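PDB 5IE2: oxalate--CoA ligase from Arabidopsis thaliana, which belongs to the ANL superfamily of AMP-binding enzymes, built from a large N-terminal part and a small C-terminal domain, and holds ATP in this model. Local coordinates for residues A[440-445]-A[454-459]; A[463-468]-A[487-492]. All blocks are in the same frame, centred on the assembly; numbering follows the deposited sequence.

Contacts 1 and 2 both belong to the small C-terminal domain and share its three-stranded sheet, in which strand 450-459 lies between 436-446 and 487-489. Contact 1 is buried and pairs the first two strands of that sheet, so backbone hydrogen bonds carry it and an aromatic ring and small side chains fill in around them. Contact 2 lies nearer the surface, about 11 Å away between centres, where the loop leading into helix 467-477 meets the other outer strand. There a single side-chain-to-backbone bond and a few aliphatic contacts do the work. The two are joined directly, because F488 pairs through its backbone with C455 and V457.

Contact 1 of 2, residues A[440-445]-A[454-459]; sequences VAFGVP and NCAVIP
V440 and A456 form one hydrogen-bonded antiparallel pair, F442 and N454 the next. V440 N donates to A456 O and A456 N to V440 O, both at 2.9 Å. In the second pair N454 N reaches F442 O almost straight (N-H...O 174°), whereas F442 N meets N454 O from a position tilted 29° out of the carbonyl plane. Between them lies the non-hydrogen-bonded pair A441 and C455, whose CA atoms are only 4.0 Å apart; A441 CA also makes a CH...O contact with N454 O at 3.4 Å. This is the beta hairpin of the C-terminal domain, with 436-446 as an outermost strand of its sheet, and the outward A441 N and O are taken up by D427 and R503.

On the face shared with N454, packing centres on F442. Its CG lies between backbone N and carbonyl carbon (chi1 57°), which swings the ring across to the neighbouring strand: CE1 sits 3.6 Å from N454 CB, CE2 touches the backbone of C455, and N454 O stands 3.9 Å above one ring face, offset toward the rim. V440 CG1 meets A456 CB at 4.1 Å. Helix 503-510 packs on this same face through V506, A507 and F510.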
loop_
_atom_site.group_PDB
_atom_site.type_symbol
_atom_site.label_atom_id
_atom_site.label_comp_id
_atom_site.label_asym_id
_atom_site.label_seq_id
_atom_site.Cartn_x
_atom_site.Cartn_y
_atom_site.Cartn_z
ATOM N N VAL A 440 20.087 3.496 3.822
ATOM C CA VAL A 440 19.652 3.148 2.469
ATOM C C VAL A 440 20.879 3.008 1.576
ATOM O O VAL A 440 21.771 3.868 1.582
ATOM C CB VAL A 440 18.667 4.204 1.839
ATOM C CG1 VAL A 440 19.319 5.582 1.818
ATOM C CG2 VAL A 440 18.246 3.799 0.413
ATOM N N ALA A 441 20.962 1.900 0.845
ATOM C CA ALA A 441 22.067 1.692 -0.093
ATOM C C ALA A 441 21.614 1.998 -1.500
ATOM O O ALA A 441 20.429 1.864 -1.791
ATOM C CB ALA A 441 22.607 0.237 -0.019
ATOM N N PHE A 442 22.556 2.335 -2.388
ATOM C CA PHE A 442 22.197 2.750 -3.744
ATOM C C PHE A 442 23.394 2.688 -4.679
ATOM O O PHE A 442 24.555 2.777 -4.246
ATOM C CB PHE A 442 21.583 4.174 -3.738
ATOM C CG PHE A 442 22.469 5.241 -3.119
ATOM C CD1 PHE A 442 23.388 5.921 -3.899
ATOM C CD2 PHE A 442 22.347 5.587 -1.782
ATOM C CE1 PHE A 442 24.201 6.913 -3.351
ATOM C CE2 PHE A 442 23.151 6.583 -1.227
ATOM C CZ PHE A 442 24.087 7.235 -2.017
ATOM N N GLY A 443 23.117 2.507 -5.974
ATOM C CA GLY A 443 24.166 2.386 -6.971
ATOM C C GLY A 443 24.599 3.763 -7.463
ATOM O O GLY A 443 23.825 4.707 -7.454
ATOM N N VAL A 444 25.851 3.876 -7.878
ATOM C CA VAL A 444 26.366 5.129 -8.407
ATOM C C VAL A 444 27.285 4.793 -9.582
ATOM O O VAL A 444 27.797 3.680 -9.671
ATOM C CB VAL A 444 27.136 5.963 -7.335
ATOM C CG1 VAL A 444 26.269 6.190 -6.123
ATOM C CG2 VAL A 444 28.454 5.297 -6.934
ATOM N N PRO A 445 27.499 5.756 -10.493
ATOM C CA PRO A 445 28.418 5.451 -11.582
ATOM C C PRO A 445 29.838 5.268 -11.064
ATOM O O PRO A 445 30.218 5.896 -10.059
ATOM C CB PRO A 445 28.307 6.682 -12.487
ATOM C CG PRO A 445 27.797 7.753 -11.604
ATOM C CD PRO A 445 26.883 7.084 -10.651
ATOM N N ASN A 454 27.120 2.791 -2.862
ATOM C CA ASN A 454 27.226 3.774 -1.792
ATOM C C ASN A 454 26.038 3.614 -0.846
ATOM O O ASN A 454 25.114 2.862 -1.131
ATOM C CB ASN A 454 27.242 5.192 -2.350
ATOM C CG ASN A 454 28.569 5.592 -2.960
ATOM O OD1 ASN A 454 29.471 4.782 -3.175
ATOM N ND2 ASN A 454 28.689 6.867 -3.240
ATOM N N CYS A 455 26.036 4.327 0.271
ATOM C CA CYS A 455 24.871 4.313 1.126
ATOM C C CYS A 455 24.746 5.645 1.898
ATOM O O CYS A 455 25.687 6.424 1.913
ATOM C CB CYS A 455 24.943 3.139 2.099
ATOM S SG CYS A 455 26.158 3.335 3.440
ATOM N N ALA A 456 23.590 5.876 2.514
ATOM C CA ALA A 456 23.375 6.999 3.433
ATOM C C ALA A 456 22.753 6.482 4.712
ATOM O O ALA A 456 21.875 5.576 4.677
ATOM C CB ALA A 456 22.480 8.059 2.779
ATOM N N VAL A 457 23.195 7.012 5.842
ATOM C CA VAL A 457 22.622 6.606 7.107
ATOM C C VAL A 457 22.225 7.832 7.938
ATOM O O VAL A 457 22.845 8.903 7.847
ATOM C CB VAL A 457 23.600 5.722 7.958
ATOM C CG1 VAL A 457 23.973 4.466 7.232
ATOM C CG2 VAL A 457 24.834 6.470 8.267
ATOM N N ILE A 458 21.178 7.645 8.727
ATOM C CA ILE A 458 20.797 8.531 9.810
ATOM C C ILE A 458 21.190 7.912 11.132
ATOM O O ILE A 458 20.703 6.801 11.487
ATOM C CB ILE A 458 19.275 8.781 9.805
ATOM C CG1 ILE A 458 18.851 9.416 8.492
ATOM C CG2 ILE A 458 18.867 9.637 10.997
ATOM C CD1 ILE A 458 17.344 9.567 8.382
ATOM N N PRO A 459 22.085 8.605 11.872
ATOM C CA PRO A 459 22.512 8.126 13.185
ATOM C C PRO A 459 21.402 8.308 14.212
ATOM O O PRO A 459 20.487 9.121 14.015
ATOM C CB PRO A 459 23.774 8.971 13.493
ATOM C CG PRO A 459 23.700 10.143 12.593
ATOM C CD PRO A 459 22.831 9.798 11.420
#

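Contact 2 of 2, residues A[463-468]-A[487-492]; sequences TTVTEE and VFITDN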
loop_
_atom_site.group_PDB
_atom_site.type_symbol
_atom_site.label_atom_id
_atom_site.label_comp_id
_atom_site.label_asym_id
_atom_site.label_seq_id
_atom_site.Cartn_x
_atom_site.Cartn_y
_atom_site.Cartn_z
ATOM N N THR A 463 24.156 10.016 19.225
ATOM C CA THR A 463 25.270 9.151 18.893
ATOM C C THR A 463 26.023 9.880 17.812
ATOM O O THR A 463 25.461 10.741 17.133
ATOM C CB THR A 463 24.840 7.748 18.369
ATOM O OG1 THR A 463 24.166 7.895 17.118
ATOM C CG2 THR A 463 23.932 7.014 19.372
ATOM N N THR A 464 27.291 9.551 17.654
ATOM C CA THR A 464 28.028 10.029 16.500
ATOM C C THR A 464 28.589 8.828 15.709
ATOM O O THR A 464 29.156 7.884 16.270
ATOM C CB THR A 464 29.159 10.997 16.900
ATOM O OG1 THR A 464 30.148 10.285 17.648
ATOM C CG2 THR A 464 28.622 12.144 17.759
ATOM N N VAL A 465 28.414 8.898 14.397
ATOM C CA VAL A 465 28.735 7.806 13.483
ATOM C C VAL A 465 29.672 8.313 12.421
ATOM O O VAL A 465 29.433 9.381 11.868
ATOM C CB VAL A 465 27.458 7.254 12.805
ATOM C CG1 VAL A 465 27.814 6.361 11.653
ATOM C CG2 VAL A 465 26.578 6.539 13.807
ATOM N N THR A 466 30.748 7.577 12.139
ATOM C CA THR A 466 31.629 7.962 11.048
ATOM C C THR A 466 31.473 7.002 9.872
ATOM O O THR A 466 31.008 5.870 10.039
ATOM C CB THR A 466 33.091 7.973 11.470
ATOM O OG1 THR A 466 33.498 6.642 11.799
ATOM C CG2 THR A 466 33.303 8.888 12.696
ATOM N N GLU A 467 31.845 7.481 8.693
ATOM C CA GLU A 467 31.918 6.661 7.505
ATOM C C GLU A 467 32.763 5.424 7.764
ATOM O O GLU A 467 32.424 4.315 7.332
ATOM C CB GLU A 467 32.498 7.462 6.352
ATOM C CG GLU A 467 32.720 6.668 5.100
ATOM C CD GLU A 467 33.164 7.523 3.945
ATOM O OE1 GLU A 467 32.446 7.591 2.928
ATOM O OE2 GLU A 467 34.244 8.139 4.054
ATOM N N GLU A 468 33.874 5.611 8.471
ATOM C CA GLU A 468 34.794 4.517 8.699
ATOM C C GLU A 468 34.240 3.468 9.646
ATOM O O GLU A 468 34.459 2.290 9.406
ATOM C CB GLU A 468 36.130 5.045 9.226
ATOM C CG GLU A 468 36.915 5.735 8.123
ATOM C CD GLU A 468 37.132 4.832 6.905
ATOM O OE1 GLU A 468 37.515 3.639 7.082
ATOM O OE2 GLU A 468 36.874 5.317 5.766
ATOM N N VAL A 487 29.919 6.381 2.535
ATOM C CA VAL A 487 28.814 6.473 3.503
ATOM C C VAL A 487 28.471 7.944 3.748
ATOM O O VAL A 487 29.304 8.681 4.285
ATOM C CB VAL A 487 29.189 5.818 4.863
ATOM C CG1 VAL A 487 28.067 6.009 5.937
ATOM C CG2 VAL A 487 29.598 4.354 4.682
ATOM N N PHE A 488 27.277 8.371 3.349
ATOM C CA PHE A 488 26.828 9.739 3.576
ATOM C C PHE A 488 26.031 9.824 4.858
ATOM O O PHE A 488 25.131 9.022 5.113
ATOM C CB PHE A 488 26.014 10.228 2.393
ATOM C CG PHE A 488 26.800 10.268 1.120
ATOM C CD1 PHE A 488 27.609 11.357 0.823
ATOM C CD2 PHE A 488 26.765 9.197 0.226
ATOM C CE1 PHE A 488 28.361 11.392 -0.350
ATOM C CE2 PHE A 488 27.522 9.224 -0.958
ATOM C CZ PHE A 488 28.315 10.322 -1.242
ATOM N N ILE A 489 26.384 10.773 5.702
ATOM C CA ILE A 489 25.729 10.831 6.986
ATOM C C ILE A 489 24.804 12.003 6.989
ATOM O O ILE A 489 25.171 13.114 6.558
ATOM C CB ILE A 489 26.720 10.880 8.089
ATOM C CG1 ILE A 489 27.473 9.554 8.034
ATOM C CG2 ILE A 489 26.007 11.104 9.413
ATOM C CD1 ILE A 489 28.589 9.474 8.899
ATOM N N THR A 490 23.564 11.741 7.386
ATOM C CA THR A 490 22.569 12.759 7.231
ATOM C C THR A 490 21.510 12.719 8.320
ATOM O O THR A 490 21.438 11.779 9.106
ATOM C CB THR A 490 21.958 12.650 5.844
ATOM O OG1 THR A 490 20.983 13.686 5.685
ATOM C CG2 THR A 490 21.334 11.232 5.595
ATOM N N ASP A 491 20.704 13.766 8.377
ATOM C CA ASP A 491 19.690 13.930 9.417
ATOM C C ASP A 491 18.302 13.546 8.895
ATOM O O ASP A 491 17.350 13.348 9.665
ATOM C CB ASP A 491 19.706 15.386 9.918
ATOM C CG ASP A 491 19.450 16.416 8.790
ATOM O OD1 ASP A 491 19.945 16.250 7.647
ATOM O OD2 ASP A 491 18.779 17.437 9.066
ATOM N N ASN A 492 18.205 13.431 7.574
ATOM C CA ASN A 492 16.940 13.136 6.937
ATOM C C ASN A 492 17.029 12.472 5.558
ATOM O O ASN A 492 17.871 12.831 4.719
ATOM C CB ASN A 492 16.135 14.427 6.821
ATOM C CG ASN A 492 14.669 14.164 6.557
ATOM O OD1 ASN A 492 14.200 14.294 5.423
ATOM N ND2 ASN A 492 13.940 13.746 7.596
#
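The carboxylate of E467 is the flat group that bridges this contact, meeting the backbone at the start of strand 487-489. Its OE1 accepts V487 N at 2.8 Å through the anti lone pair, the one turned away from OE2, and the bond is nearly straight (N-H...O 171°). This N-H would probably help to stabilise the charged form of the carboxylate.

An extended side chain brings the carboxylate to V487. With CG anti to the backbone N (chi1 175°) and CB-CG extended likewise, E467 runs alongside V487 in the opposite sense, and E467 CG rests 3.6 Å from V487 CB. One V487 methyl, CG2, also lies 3.9 Å from E467 O.

Further along, I489 closes on the loop that precedes the helix. Its CD1 comes within 3.1 Å of V465 O, a tight fit for a methyl and a carbonyl, and lies 4.2 Å from V465 CG1. I489 also touches a crystal neighbour. T466, next to V465, is the N-cap, its OG1 bonded to D469 N.

These segments belong to a beta-alpha-beta crossover of the C-terminal domain: strand 450-459, helix 467-477 and strand 487-489, the two strands parallel neighbours. F488 pairs with C455 and V457 on the inner side, while V487 N turns outward to E467. F488, whose CB points away from 463-468, stacks its ring on F510. Beneath the helix, V487 is wedged among I470 and K471 of the helix and C455 and V457 of the central strand, and V465 packs on I470 and P459.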